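Local coordinates for protein 3-carboxy-cis,cis-muconate cycloisomerase (PDB 1Q5N) that is a mostly helical cycloisomerase of the lyase family related to adenylosuccinate lyase and assembles from four chains, at residues A25-M30 against D64-D69; E32-L37 against P84-L89; T53-A58 against A91-A96; A117-C122 against L221-T226; Y310-Q315 against W324-L329. All coordinates share one frame; numbering follows the deposited sequence.

Interaction 1. Residues A25-M30 against D64-D69; sequences ALVSYM and DKIDFD
Val27 presents its two methyl groups to two different hydrophobic partners across the contact. With CG1 anti to the backbone N (chi1 176°), this branch reaches Ile66, while CG2 is left to meet Phe68. The tighter half is the second: Val27 CG2 lies 3.6 Å from Phe68 CE2, approaching the ring obliquely, and the valine and phenylalanine side chains meet roughly head-on. Val27 CG1 stands at 4.0 Å from Ile66 CD1. One face of the ring is also met from its own segment, by Ile66 CG2, 3.6 Å above the Phe68 plane and offset toward the rim. Phe85 and Ile63 pack on Val27 as well, and so does Leu7 of the second subunit.

The solvent side is different in kind. Asp64, Lys65, Asp67 and Asp69 are exposed, and their side chains stay well clear of segment 25-30. Asp67 holds the N-cap position of helix 68-78: Asp69 N donates to Asp67 OD1 over 3.2 Å, bent to 137° at the hydrogen and met from above the carboxylate plane. The chemistry thus divides cleanly. Segments 25-30 and 64-69 are joined by apolar packing alone, while the carboxylate of Asp67 serves its own helix start.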
# COMPACT_ATOMS: atom_id res chain seq x y z
N ALA A 25 -23.06 11.32 14.64
CA ALA A 25 -23.13 12.35 13.61
C ALA A 25 -23.53 11.75 12.25
O ALA A 25 -24.27 12.40 11.49
CB ALA A 25 -21.79 13.12 13.48
N LEU A 26 -23.06 10.54 11.95
CA LEU A 26 -23.37 9.94 10.67
C LEU A 26 -24.90 9.81 10.51
O LEU A 26 -25.47 10.24 9.50
CB LEU A 26 -22.70 8.55 10.50
CG LEU A 26 -23.13 7.84 9.19
CD1 LEU A 26 -22.64 8.61 7.96
CD2 LEU A 26 -22.62 6.41 9.20
N VAL A 27 -25.55 9.25 11.53
CA VAL A 27 -27.02 9.11 11.51
C VAL A 27 -27.69 10.50 11.45
O VAL A 27 -28.74 10.66 10.82
CB VAL A 27 -27.53 8.31 12.73
CG1 VAL A 27 -29.07 8.29 12.69
CG2 VAL A 27 -26.97 6.86 12.69
N SER A 28 -27.08 11.50 12.07
CA SER A 28 -27.61 12.86 12.02
C SER A 28 -27.65 13.35 10.60
O SER A 28 -28.63 13.93 10.15
CB SER A 28 -26.71 13.81 12.79
OG SER A 28 -27.44 14.31 13.87
N TYR A 29 -26.54 13.14 9.89
CA TYR A 29 -26.44 13.59 8.50
C TYR A 29 -27.40 12.81 7.61
O TYR A 29 -27.92 13.35 6.63
CB TYR A 29 -25.00 13.44 7.98
CG TYR A 29 -24.02 14.44 8.55
CD1 TYR A 29 -24.07 15.78 8.17
CD2 TYR A 29 -22.97 14.03 9.40
CE1 TYR A 29 -23.11 16.70 8.59
CE2 TYR A 29 -21.99 14.96 9.84
CZ TYR A 29 -22.07 16.29 9.42
OH TYR A 29 -21.15 17.25 9.82
N MET A 30 -27.64 11.54 7.95
CA MET A 30 -28.58 10.75 7.14
C MET A 30 -29.99 11.32 7.32
O MET A 30 -30.78 11.40 6.34
CB MET A 30 -28.55 9.27 7.54
CG MET A 30 -27.24 8.57 7.08
SD MET A 30 -27.08 6.90 7.76
CE MET A 30 -28.06 6.10 6.59
N ASP A 64 -32.72 11.25 18.98
CA ASP A 64 -32.88 10.81 20.36
C ASP A 64 -33.76 9.60 20.50
O ASP A 64 -33.64 8.85 21.48
CB ASP A 64 -33.42 11.95 21.21
CG ASP A 64 -32.43 13.08 21.31
OD1 ASP A 64 -31.32 12.82 21.85
OD2 ASP A 64 -32.73 14.20 20.84
N LYS A 65 -34.62 9.39 19.52
CA LYS A 65 -35.51 8.23 19.56
C LYS A 65 -34.95 6.96 18.91
O LYS A 65 -35.46 5.88 19.15
CB LYS A 65 -36.83 8.58 18.89
CG LYS A 65 -37.60 9.72 19.56
CD LYS A 65 -38.88 9.92 18.78
CE LYS A 65 -39.71 11.05 19.29
NZ LYS A 65 -40.93 11.05 18.43
N ILE A 66 -33.90 7.08 18.10
CA ILE A 66 -33.29 5.95 17.43
C ILE A 66 -32.50 4.98 18.34
O ILE A 66 -31.70 5.40 19.15
CB ILE A 66 -32.43 6.47 16.27
CG1 ILE A 66 -33.35 6.71 15.07
CG2 ILE A 66 -31.28 5.53 15.96
CD1 ILE A 66 -32.72 7.43 14.00
N ASP A 67 -32.74 3.67 18.19
CA ASP A 67 -32.07 2.63 19.01
C ASP A 67 -30.78 2.19 18.34
O ASP A 67 -30.81 1.39 17.39
CB ASP A 67 -33.00 1.42 19.18
CG ASP A 67 -32.37 0.32 20.04
OD1 ASP A 67 -31.29 0.54 20.61
OD2 ASP A 67 -32.99 -0.77 20.17
N PHE A 68 -29.65 2.67 18.85
CA PHE A 68 -28.37 2.36 18.25
C PHE A 68 -27.92 0.92 18.36
O PHE A 68 -27.16 0.46 17.51
CB PHE A 68 -27.31 3.35 18.74
CG PHE A 68 -27.41 4.69 18.06
CD1 PHE A 68 -28.31 5.65 18.49
CD2 PHE A 68 -26.61 4.97 16.94
CE1 PHE A 68 -28.43 6.88 17.82
CE2 PHE A 68 -26.72 6.19 16.26
CZ PHE A 68 -27.63 7.15 16.71
N ASP A 69 -28.39 0.20 19.37
CA ASP A 69 -28.03 -1.21 19.47
C ASP A 69 -28.82 -2.00 18.44
O ASP A 69 -28.29 -2.92 17.78
CB ASP A 69 -28.35 -1.73 20.86
CG ASP A 69 -27.40 -1.21 21.89
OD1 ASP A 69 -26.23 -1.70 21.89
OD2 ASP A 69 -27.79 -0.30 22.67

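Interaction 2. Residues E32-L37 against P84-L89; sequences EAEVAL and PFVKQL
At the crossing of helix 23-43 and helix 82-94, Glu34 lays its side chain against Phe85, Val86 and Leu89. The axes of segments 32-37 and 84-89 come no closer than 12.4 Å and cross at -63°, a separation that leaves side chains, not backbones, to bridge the gap. Although glutamate is polar, its aliphatic part does much of the touching. Glu34 CB is 4.0 Å from Leu89 CD2, and Glu34 CG meets the edge of the Phe85 ring, in its plane, at 3.9 Å from CE2. The glutamate runs alongside Phe85 and Leu89 with the opposite heading. A bend at chi2 (-70°) then turns the carboxylate out of that line, bringing Glu34 OE2 to 3.8 Å from Val86 CG2; Val86 lies roughly perpendicular to the glutamate, and the carboxylate plane is tilted 28° from the phenyl plane. Within this apolar setting one oxygen, OE2, is satisfied from a loop by a hydrogen bond with His105 ND1, and Val86 packs on the same histidine.

Around the crossing, Phe85 also packs on Met30, one turn earlier in helix 23-43 than Glu34, and Gln88 OE1 accepts from Asp67 N, joining helix 82-94 to the start of helix 68-78. On another flank of helix 23-43, Ala33 packs on Thr116 of helix 110-146 and on Tyr217 of helix 210-221.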
# COMPACT_ATOMS: atom_id res chain seq x y z
N GLU A 32 -30.63 14.38 8.03
CA GLU A 32 -30.64 15.61 7.28
C GLU A 32 -30.91 15.37 5.78
O GLU A 32 -31.65 16.13 5.13
CB GLU A 32 -29.30 16.30 7.47
CG GLU A 32 -29.18 17.70 6.86
CD GLU A 32 -27.84 18.37 7.26
OE1 GLU A 32 -27.29 18.04 8.36
OE2 GLU A 32 -27.35 19.23 6.49
N ALA A 33 -30.29 14.32 5.24
CA ALA A 33 -30.49 13.96 3.84
C ALA A 33 -31.97 13.56 3.53
O ALA A 33 -32.50 13.88 2.46
CB ALA A 33 -29.57 12.80 3.45
N GLU A 34 -32.60 12.83 4.46
CA GLU A 34 -33.99 12.40 4.30
C GLU A 34 -34.95 13.61 4.31
O GLU A 34 -35.85 13.71 3.47
CB GLU A 34 -34.35 11.40 5.39
CG GLU A 34 -33.68 10.04 5.25
CD GLU A 34 -34.19 9.22 4.07
OE1 GLU A 34 -35.04 9.70 3.30
OE2 GLU A 34 -33.74 8.08 3.92
N VAL A 35 -34.69 14.55 5.23
CA VAL A 35 -35.47 15.77 5.33
C VAL A 35 -35.35 16.56 4.05
O VAL A 35 -36.35 16.99 3.50
CB VAL A 35 -34.98 16.67 6.49
CG1 VAL A 35 -35.67 18.01 6.46
CG2 VAL A 35 -35.25 15.99 7.80
N ALA A 36 -34.14 16.74 3.54
CA ALA A 36 -33.98 17.53 2.33
C ALA A 36 -34.71 16.91 1.16
O ALA A 36 -35.23 17.62 0.29
CB ALA A 36 -32.50 17.71 2.00
N LEU A 37 -34.73 15.57 1.13
CA LEU A 37 -35.39 14.82 0.07
C LEU A 37 -36.92 15.05 0.07
O LEU A 37 -37.52 15.23 -0.99
CB LEU A 37 -35.10 13.31 0.23
CG LEU A 37 -35.77 12.44 -0.85
CD1 LEU A 37 -35.23 12.82 -2.20
CD2 LEU A 37 -35.54 10.98 -0.58
N PRO A 84 -31.74 -0.44 7.84
CA PRO A 84 -32.38 -0.49 9.15
C PRO A 84 -32.65 0.93 9.64
O PRO A 84 -33.53 1.16 10.46
CB PRO A 84 -31.35 -1.18 10.02
CG PRO A 84 -30.44 -1.87 9.04
CD PRO A 84 -30.36 -0.93 7.92
N PHE A 85 -31.88 1.89 9.16
CA PHE A 85 -32.09 3.25 9.58
C PHE A 85 -33.44 3.75 9.02
O PHE A 85 -34.20 4.40 9.73
CB PHE A 85 -30.94 4.12 9.09
CG PHE A 85 -31.30 5.56 8.94
CD1 PHE A 85 -31.28 6.42 10.03
CD2 PHE A 85 -31.64 6.07 7.69
CE1 PHE A 85 -31.61 7.77 9.86
CE2 PHE A 85 -31.97 7.42 7.52
CZ PHE A 85 -31.95 8.27 8.59
N VAL A 86 -33.72 3.45 7.75
CA VAL A 86 -34.96 3.84 7.11
C VAL A 86 -36.13 3.23 7.88
O VAL A 86 -37.07 3.93 8.15
CB VAL A 86 -35.00 3.44 5.59
CG1 VAL A 86 -36.42 3.46 5.03
CG2 VAL A 86 -34.21 4.43 4.79
N LYS A 87 -36.07 1.94 8.23
CA LYS A 87 -37.17 1.32 8.99
C LYS A 87 -37.45 2.16 10.23
O LYS A 87 -38.58 2.58 10.46
CB LYS A 87 -36.82 -0.09 9.48
CG LYS A 87 -36.38 -1.03 8.42
CD LYS A 87 -37.50 -1.39 7.47
CE LYS A 87 -37.99 -2.82 7.75
NZ LYS A 87 -36.88 -3.85 7.57
N GLN A 88 -36.42 2.38 11.03
CA GLN A 88 -36.58 3.14 12.24
C GLN A 88 -37.12 4.55 12.06
O GLN A 88 -37.97 4.98 12.83
CB GLN A 88 -35.27 3.20 13.02
CG GLN A 88 -34.98 1.90 13.73
CD GLN A 88 -33.99 2.08 14.87
OE1 GLN A 88 -34.10 3.02 15.67
NE2 GLN A 88 -33.02 1.17 14.96
N LEU A 89 -36.63 5.27 11.07
CA LEU A 89 -37.08 6.63 10.87
C LEU A 89 -38.53 6.61 10.45
O LEU A 89 -39.28 7.53 10.80
CB LEU A 89 -36.28 7.34 9.80
CG LEU A 89 -36.71 8.79 9.60
CD1 LEU A 89 -36.31 9.58 10.82
CD2 LEU A 89 -36.06 9.39 8.35

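Interaction 3. Residues T53-A58 against A91-A96. Unlike the reference sequence in segment 53-58: Thr53 (reference Asn), Val54 (reference Cys), Ile55 (reference Asp), Gln56 (reference Arg), Arg57 (reference Thr), Ala58 (reference Cys).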
# COMPACT_ATOMS: atom_id res chain seq x y z
N THR A 53 -43.81 18.50 5.86
CA THR A 53 -43.79 19.26 7.12
C THR A 53 -43.78 18.34 8.35
O THR A 53 -43.11 18.64 9.33
CB THR A 53 -44.98 20.27 7.19
OG1 THR A 53 -44.75 21.34 6.26
CG2 THR A 53 -45.08 20.89 8.57
N VAL A 54 -44.52 17.24 8.31
CA VAL A 54 -44.53 16.31 9.43
C VAL A 54 -43.16 15.61 9.57
O VAL A 54 -42.64 15.41 10.68
CB VAL A 54 -45.60 15.27 9.22
CG1 VAL A 54 -45.39 14.09 10.16
CG2 VAL A 54 -46.96 15.90 9.44
N ILE A 55 -42.57 15.23 8.44
CA ILE A 55 -41.27 14.59 8.43
C ILE A 55 -40.21 15.61 8.98
O ILE A 55 -39.46 15.31 9.91
CB ILE A 55 -40.93 14.14 6.98
CG1 ILE A 55 -41.82 12.97 6.58
CG2 ILE A 55 -39.49 13.74 6.87
CD1 ILE A 55 -41.72 12.64 5.13
N GLN A 56 -40.18 16.82 8.43
CA GLN A 56 -39.26 17.84 8.89
C GLN A 56 -39.34 18.11 10.39
O GLN A 56 -38.34 18.42 11.03
CB GLN A 56 -39.53 19.13 8.13
CG GLN A 56 -38.81 20.33 8.69
CD GLN A 56 -39.02 21.53 7.79
OE1 GLN A 56 -39.69 21.43 6.73
NE2 GLN A 56 -38.46 22.67 8.19
N ARG A 57 -40.54 18.00 10.96
CA ARG A 57 -40.71 18.24 12.38
C ARG A 57 -40.38 17.03 13.20
O ARG A 57 -39.83 17.15 14.28
CB ARG A 57 -42.14 18.65 12.70
CG ARG A 57 -42.46 20.12 12.47
CD ARG A 57 -43.91 20.40 12.89
NE ARG A 57 -44.38 21.67 12.35
CZ ARG A 57 -45.65 21.91 12.01
NH1 ARG A 57 -46.57 20.96 12.15
NH2 ARG A 57 -45.99 23.11 11.52
N ALA A 58 -40.76 15.85 12.72
CA ALA A 58 -40.46 14.63 13.47
C ALA A 58 -38.94 14.41 13.52
O ALA A 58 -38.42 13.86 14.48
CB ALA A 58 -41.14 13.43 12.83
N ALA A 91 -40.82 4.28 11.25
CA ALA A 91 -41.60 4.00 12.42
C ALA A 91 -41.69 5.29 13.26
O ALA A 91 -42.74 5.60 13.81
CB ALA A 91 -40.97 2.87 13.22
N ILE A 92 -40.62 6.06 13.35
CA ILE A 92 -40.67 7.29 14.14
C ILE A 92 -41.66 8.32 13.58
O ILE A 92 -42.37 8.98 14.34
CB ILE A 92 -39.25 7.93 14.27
CG1 ILE A 92 -38.40 7.09 15.22
CG2 ILE A 92 -39.35 9.36 14.77
CD1 ILE A 92 -36.96 7.57 15.30
N VAL A 93 -41.71 8.47 12.26
CA VAL A 93 -42.61 9.42 11.62
C VAL A 93 -44.04 8.92 11.69
O VAL A 93 -44.98 9.70 11.70
CB VAL A 93 -42.18 9.63 10.15
CG1 VAL A 93 -43.30 10.23 9.31
CG2 VAL A 93 -40.99 10.53 10.12
N LYS A 94 -44.21 7.60 11.73
CA LYS A 94 -45.52 7.00 11.79
C LYS A 94 -46.23 7.38 13.10
O LYS A 94 -47.39 7.80 13.09
CB LYS A 94 -45.40 5.48 11.67
CG LYS A 94 -46.63 4.84 11.07
CD LYS A 94 -46.67 3.33 11.26
CE LYS A 94 -47.94 2.79 10.60
NZ LYS A 94 -48.10 1.31 10.70
N ASP A 95 -45.53 7.26 14.22
CA ASP A 95 -46.09 7.61 15.51
C ASP A 95 -46.43 9.09 15.59
O ASP A 95 -46.61 9.62 16.68
CB ASP A 95 -45.13 7.28 16.64
CG ASP A 95 -45.13 5.82 16.99
OD1 ASP A 95 -46.02 5.08 16.47
OD2 ASP A 95 -44.24 5.43 17.79
N ALA A 96 -46.49 9.76 14.46
CA ALA A 96 -46.83 11.17 14.44
C ALA A 96 -47.88 11.42 13.36
O ALA A 96 -48.58 12.41 13.40
CB ALA A 96 -45.60 12.00 14.17
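Val93 is the residue of segment 91-96 on which Val54, Ile55 and Ala58 converge, and the path to it along the helix begins with Ile92. The Ile92 side chain borders segment 53-58 without close contact and also packs on Ala62, Lys65 and Ile66. Val93 follows with both methyls engaged. Placing CG1 anti to the backbone N (chi1 161°) points that branch at Ile55, whose CG1 is 4.1 Å from Val93 CG1 and whose side chain crosses it at a slant. Val93 CG1 also lies 4.5 Å from Val54 CG1, a looser approach. Val93 CG2 faces Ala58, 4.0 Å from its CB. Lys94 then points away, and at Asp95 the chain leaves helical geometry. Past that end, Ala96 turns its CB back toward helix 49-59. The CA atoms of Ala58 and Val93 are 5.9 Å apart, close for two helices, and the small Ala58 side chain probably helps allow it. This is ordinary apolar helix-helix packing, joining the end of helix 82-94 to helix 49-59 in an all-helical region.

Interaction 4. Residues A117-C122 against L221-T226; sequences ACILQC and LKLGQT
Leu223 spreads its forked end over two consecutive residues of helix 110-146. Its CG lies opposite the carbonyl carbon and beside the backbone N (chi1 -72°), directing both methyls at the helix. Leu223 CD2 touches Ile119 CG2 at 3.9 Å, and Leu223 CD1 touches Leu120 CD2, also at 3.9 Å. The same CD1 is 4.1 Å from Ile119 CG2, so it serves both residues, from nearly perpendicular directions. The side chains run differently: Leu120 meets Leu223 at about a right angle, whereas Ile119 passes it at a slant. The other branch of Leu120 is used too, with CD1 at 4.2 Å from Leu221 CD2, a looser contact.

The turn at Lys222 is consistent with both Leu221 and Leu223 facing the helix. Lys222 between them has a positive phi (62°) and forms a Schellman motif at the close of helix 210-221, its own side chain remaining exposed. Leu221 O accepts a hydrogen bond from Arg123 NH1, so a polar link supplements the apolar packing just beyond segment 117-122.

The segment after the Schellman turn runs extended, and Gly224 makes backbone hydrogen bonds with Leu192 and Ala194. Ile119 also packs on Leu192 and Trp230. Helix 110-146 is flanked here by helix 23-43, where Tyr29 touches Leu120, and by helix 323-351, where Leu331 touches Cys118 and Cys122.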
# COMPACT_ATOMS: atom_id res chain seq x y z
N ALA A 117 -24.73 11.63 2.88
CA ALA A 117 -24.27 11.91 4.25
C ALA A 117 -22.71 11.96 4.24
O ALA A 117 -22.09 12.77 4.94
CB ALA A 117 -24.77 10.84 5.23
N CYS A 118 -22.08 11.09 3.44
CA CYS A 118 -20.63 11.12 3.35
C CYS A 118 -20.15 12.50 2.85
O CYS A 118 -19.23 13.09 3.44
CB CYS A 118 -20.12 10.02 2.41
SG CYS A 118 -18.31 10.01 2.22
N ILE A 119 -20.74 13.01 1.76
CA ILE A 119 -20.36 14.33 1.26
C ILE A 119 -20.66 15.47 2.27
O ILE A 119 -19.91 16.47 2.36
CB ILE A 119 -21.04 14.62 -0.07
CG1 ILE A 119 -20.46 13.67 -1.14
CG2 ILE A 119 -20.86 16.09 -0.45
CD1 ILE A 119 -18.95 13.76 -1.29
N LEU A 120 -21.75 15.32 3.04
CA LEU A 120 -22.04 16.34 4.04
C LEU A 120 -20.94 16.30 5.10
O LEU A 120 -20.48 17.35 5.55
CB LEU A 120 -23.42 16.13 4.70
CG LEU A 120 -24.63 16.38 3.76
CD1 LEU A 120 -25.93 16.09 4.48
CD2 LEU A 120 -24.60 17.82 3.26
N GLN A 121 -20.52 15.09 5.50
CA GLN A 121 -19.45 14.97 6.47
C GLN A 121 -18.16 15.59 5.89
O GLN A 121 -17.48 16.34 6.57
CB GLN A 121 -19.21 13.50 6.82
CG GLN A 121 -20.26 12.86 7.73
CD GLN A 121 -20.00 11.37 7.91
OE1 GLN A 121 -19.87 10.65 6.93
NE2 GLN A 121 -19.93 10.89 9.17
N CYS A 122 -17.83 15.26 4.64
CA CYS A 122 -16.63 15.78 4.01
C CYS A 122 -16.68 17.31 3.94
O CYS A 122 -15.64 17.98 4.06
CB CYS A 122 -16.49 15.22 2.58
SG CYS A 122 -16.04 13.45 2.50
N LEU A 221 -29.64 21.25 0.07
CA LEU A 221 -28.48 20.91 0.86
C LEU A 221 -27.32 21.82 0.53
O LEU A 221 -26.27 21.73 1.15
CB LEU A 221 -28.09 19.45 0.60
CG LEU A 221 -29.06 18.37 1.04
CD1 LEU A 221 -28.68 17.08 0.37
CD2 LEU A 221 -29.04 18.24 2.56
N LYS A 222 -27.51 22.65 -0.47
CA LYS A 222 -26.48 23.57 -0.92
C LYS A 222 -25.25 22.81 -1.43
O LYS A 222 -24.12 23.18 -1.13
CB LYS A 222 -26.09 24.53 0.21
CG LYS A 222 -27.19 25.53 0.61
CD LYS A 222 -26.90 26.13 1.99
CE LYS A 222 -27.87 27.28 2.36
NZ LYS A 222 -27.61 27.80 3.77
N LEU A 223 -25.48 21.75 -2.20
CA LEU A 223 -24.41 20.95 -2.78
C LEU A 223 -24.53 21.13 -4.27
O LEU A 223 -25.57 21.59 -4.75
CB LEU A 223 -24.60 19.46 -2.45
CG LEU A 223 -24.31 19.15 -0.99
CD1 LEU A 223 -24.66 17.70 -0.65
CD2 LEU A 223 -22.83 19.47 -0.72
N GLY A 224 -23.47 20.77 -4.99
CA GLY A 224 -23.54 20.81 -6.43
C GLY A 224 -24.43 19.66 -6.96
O GLY A 224 -24.81 18.72 -6.26
N GLN A 225 -24.79 19.76 -8.22
CA GLN A 225 -25.61 18.74 -8.83
C GLN A 225 -24.69 18.11 -9.88
O GLN A 225 -23.83 18.80 -10.38
CB GLN A 225 -26.82 19.41 -9.50
CG GLN A 225 -27.76 18.47 -10.20
CD GLN A 225 -28.90 19.20 -10.95
OE1 GLN A 225 -29.70 18.55 -11.65
NE2 GLN A 225 -28.99 20.55 -10.80
N THR A 226 -24.84 16.84 -10.20
CA THR A 226 -23.96 16.27 -11.20
C THR A 226 -24.81 15.91 -12.42
O THR A 226 -26.00 15.75 -12.30
CB THR A 226 -23.27 14.97 -10.67
OG1 THR A 226 -24.27 13.99 -10.35
CG2 THR A 226 -22.48 15.25 -9.42

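Interaction 5. Residues Y310-Q315 against W324-L329; sequences YQSMVQ and WHAEWL
Van der Waals contacts form one group, centred on Ser312 against Ala326 and Glu327. Ser312 OG is 3.7 Å from Ala326 CB, and Ser312 CB is 4.0 Å from Glu327 CG, both on a buried surface. Across from Trp324, Gln315 OE1 stands 3.8 Å from the tryptophan CB, with amide and indole planes 58° apart.

Polar interactions form the second group. Gln315 is bent at chi2 (-129°), folding its amide back on its own segment: NE2 donates to Ser312 O over 2.8 Å, nearly straight at 162° and in the amide plane. This bond helps to orient the amide; Glu327 OE2 lies 3.0 Å from Gln315 NE2. Beyond the two segments, Glu327 OE1 forms a salt bridge with Arg234 NH2, and Ser312 OG is hydrogen-bonded to Ala323 O.

Other chains complete the setting. Asn300 of the second subunit packs on Ala326, and Lys253 of the third subunit donates to Gln315 O. A type I turn from Gln311 to Val314 lies on the way from helix 290-311 to helix 323-351. The position, where two successive helices of one chain meet other subunits, fits the tetrameric helix-bundle core of the fumarase/aspartase superfamily.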
# COMPACT_ATOMS: atom_id res chain seq x y z
N TYR A 310 -7.66 3.98 -3.44
CA TYR A 310 -7.47 3.79 -4.87
C TYR A 310 -7.96 2.42 -5.37
O TYR A 310 -8.54 2.35 -6.45
CB TYR A 310 -6.00 3.98 -5.25
CG TYR A 310 -5.65 5.43 -5.53
CD1 TYR A 310 -5.92 6.02 -6.79
CD2 TYR A 310 -5.11 6.25 -4.51
CE1 TYR A 310 -5.67 7.37 -7.01
CE2 TYR A 310 -4.86 7.61 -4.74
CZ TYR A 310 -5.13 8.15 -5.97
OH TYR A 310 -4.86 9.47 -6.15
N GLN A 311 -7.74 1.32 -4.62
CA GLN A 311 -8.28 0.03 -5.05
C GLN A 311 -9.84 0.15 -5.09
O GLN A 311 -10.48 -0.47 -5.91
CB GLN A 311 -8.02 -1.12 -4.08
CG GLN A 311 -6.66 -1.68 -3.90
CD GLN A 311 -6.70 -2.70 -2.73
OE1 GLN A 311 -7.40 -3.72 -2.84
NE2 GLN A 311 -5.98 -2.42 -1.61
N SER A 312 -10.44 0.91 -4.17
CA SER A 312 -11.88 1.06 -4.16
C SER A 312 -12.53 1.65 -5.42
O SER A 312 -13.76 1.67 -5.52
CB SER A 312 -12.33 1.85 -2.93
OG SER A 312 -12.44 0.98 -1.82
N MET A 313 -11.73 2.14 -6.36
CA MET A 313 -12.28 2.67 -7.62
C MET A 313 -12.81 1.55 -8.49
O MET A 313 -13.69 1.79 -9.32
CB MET A 313 -11.19 3.41 -8.42
CG MET A 313 -10.73 4.61 -7.62
SD MET A 313 -10.39 6.00 -8.57
CE MET A 313 -11.94 6.25 -9.43
N VAL A 314 -12.27 0.34 -8.33
CA VAL A 314 -12.73 -0.75 -9.18
C VAL A 314 -14.05 -1.30 -8.60
O VAL A 314 -14.03 -2.12 -7.69
CB VAL A 314 -11.62 -1.84 -9.32
CG1 VAL A 314 -12.11 -2.94 -10.29
CG2 VAL A 314 -10.31 -1.20 -9.85
N GLN A 315 -15.17 -0.83 -9.14
CA GLN A 315 -16.49 -1.17 -8.62
C GLN A 315 -17.35 -1.84 -9.68
O GLN A 315 -17.37 -1.39 -10.83
CB GLN A 315 -17.22 0.11 -8.14
CG GLN A 315 -16.42 1.03 -7.22
CD GLN A 315 -17.20 1.40 -5.94
OE1 GLN A 315 -18.42 1.36 -5.94
NE2 GLN A 315 -16.47 1.78 -4.86
N TRP A 324 -16.95 -0.52 -2.33
CA TRP A 324 -17.73 0.56 -1.72
C TRP A 324 -17.74 0.44 -0.19
O TRP A 324 -17.57 1.44 0.52
CB TRP A 324 -19.15 0.55 -2.32
CG TRP A 324 -20.10 1.55 -1.69
CD1 TRP A 324 -19.86 2.87 -1.41
CD2 TRP A 324 -21.46 1.30 -1.33
NE1 TRP A 324 -20.99 3.45 -0.90
CE2 TRP A 324 -21.99 2.51 -0.84
CE3 TRP A 324 -22.29 0.18 -1.36
CZ2 TRP A 324 -23.30 2.63 -0.39
CZ3 TRP A 324 -23.61 0.29 -0.92
CH2 TRP A 324 -24.09 1.51 -0.44
N HIS A 325 -17.94 -0.77 0.30
CA HIS A 325 -17.91 -1.02 1.75
C HIS A 325 -16.55 -0.54 2.38
O HIS A 325 -16.53 0.05 3.46
CB HIS A 325 -18.11 -2.53 2.03
CG HIS A 325 -19.53 -3.00 1.89
ND1 HIS A 325 -20.24 -2.88 0.71
CD2 HIS A 325 -20.42 -3.44 2.81
CE1 HIS A 325 -21.50 -3.22 0.91
NE2 HIS A 325 -21.63 -3.56 2.18
N ALA A 326 -15.44 -0.79 1.68
CA ALA A 326 -14.11 -0.44 2.22
C ALA A 326 -13.95 1.06 2.42
O ALA A 326 -13.28 1.49 3.33
CB ALA A 326 -13.01 -0.97 1.30
N GLU A 327 -14.58 1.86 1.56
CA GLU A 327 -14.52 3.33 1.68
C GLU A 327 -15.06 3.79 3.03
O GLU A 327 -14.58 4.78 3.60
CB GLU A 327 -15.39 4.06 0.63
CG GLU A 327 -15.05 3.90 -0.85
CD GLU A 327 -16.17 4.50 -1.74
OE1 GLU A 327 -16.95 5.38 -1.27
OE2 GLU A 327 -16.28 4.10 -2.91
N TRP A 328 -16.08 3.09 3.54
CA TRP A 328 -16.64 3.53 4.80
C TRP A 328 -15.62 3.45 5.92
O TRP A 328 -15.79 4.10 6.94
CB TRP A 328 -17.88 2.70 5.20
CG TRP A 328 -18.93 2.57 4.15
CD1 TRP A 328 -19.19 3.46 3.11
CD2 TRP A 328 -19.86 1.50 4.01
NE1 TRP A 328 -20.23 2.99 2.34
CE2 TRP A 328 -20.66 1.79 2.86
CE3 TRP A 328 -20.10 0.32 4.73
CZ2 TRP A 328 -21.68 0.94 2.43
CZ3 TRP A 328 -21.12 -0.54 4.30
CH2 TRP A 328 -21.90 -0.23 3.16
N LEU A 329 -14.60 2.60 5.76
CA LEU A 329 -13.57 2.48 6.77
C LEU A 329 -12.36 3.36 6.48
O LEU A 329 -11.78 3.91 7.39
CB LEU A 329 -13.07 1.04 6.86
CG LEU A 329 -14.12 0.07 7.44
CD1 LEU A 329 -13.61 -1.35 7.35
CD2 LEU A 329 -14.45 0.41 8.87

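How the interactions relate
From the N terminus, segments 25-30, 32-37 and 53-58 come first and their partners 64-69, 84-89 and 91-96 follow in the same order. Interactions 1, 2 and 3 therefore all cross one another, none nesting, and close loops of 33, 46 and 32 residues. Together they tie helices 23-43, 49-59, 68-78 and 82-94 into one helical region. Interaction 4 opens afterwards, closing 98 residues; it ties helix 110-146 to the end of helix 210-221 and the loop after it, and touches interactions 1 and 2 along helix 23-43. Interaction 5 closes a connection of eight residues, tying the region of helix 290-311 to the start of helix 323-351, without touching interaction 4.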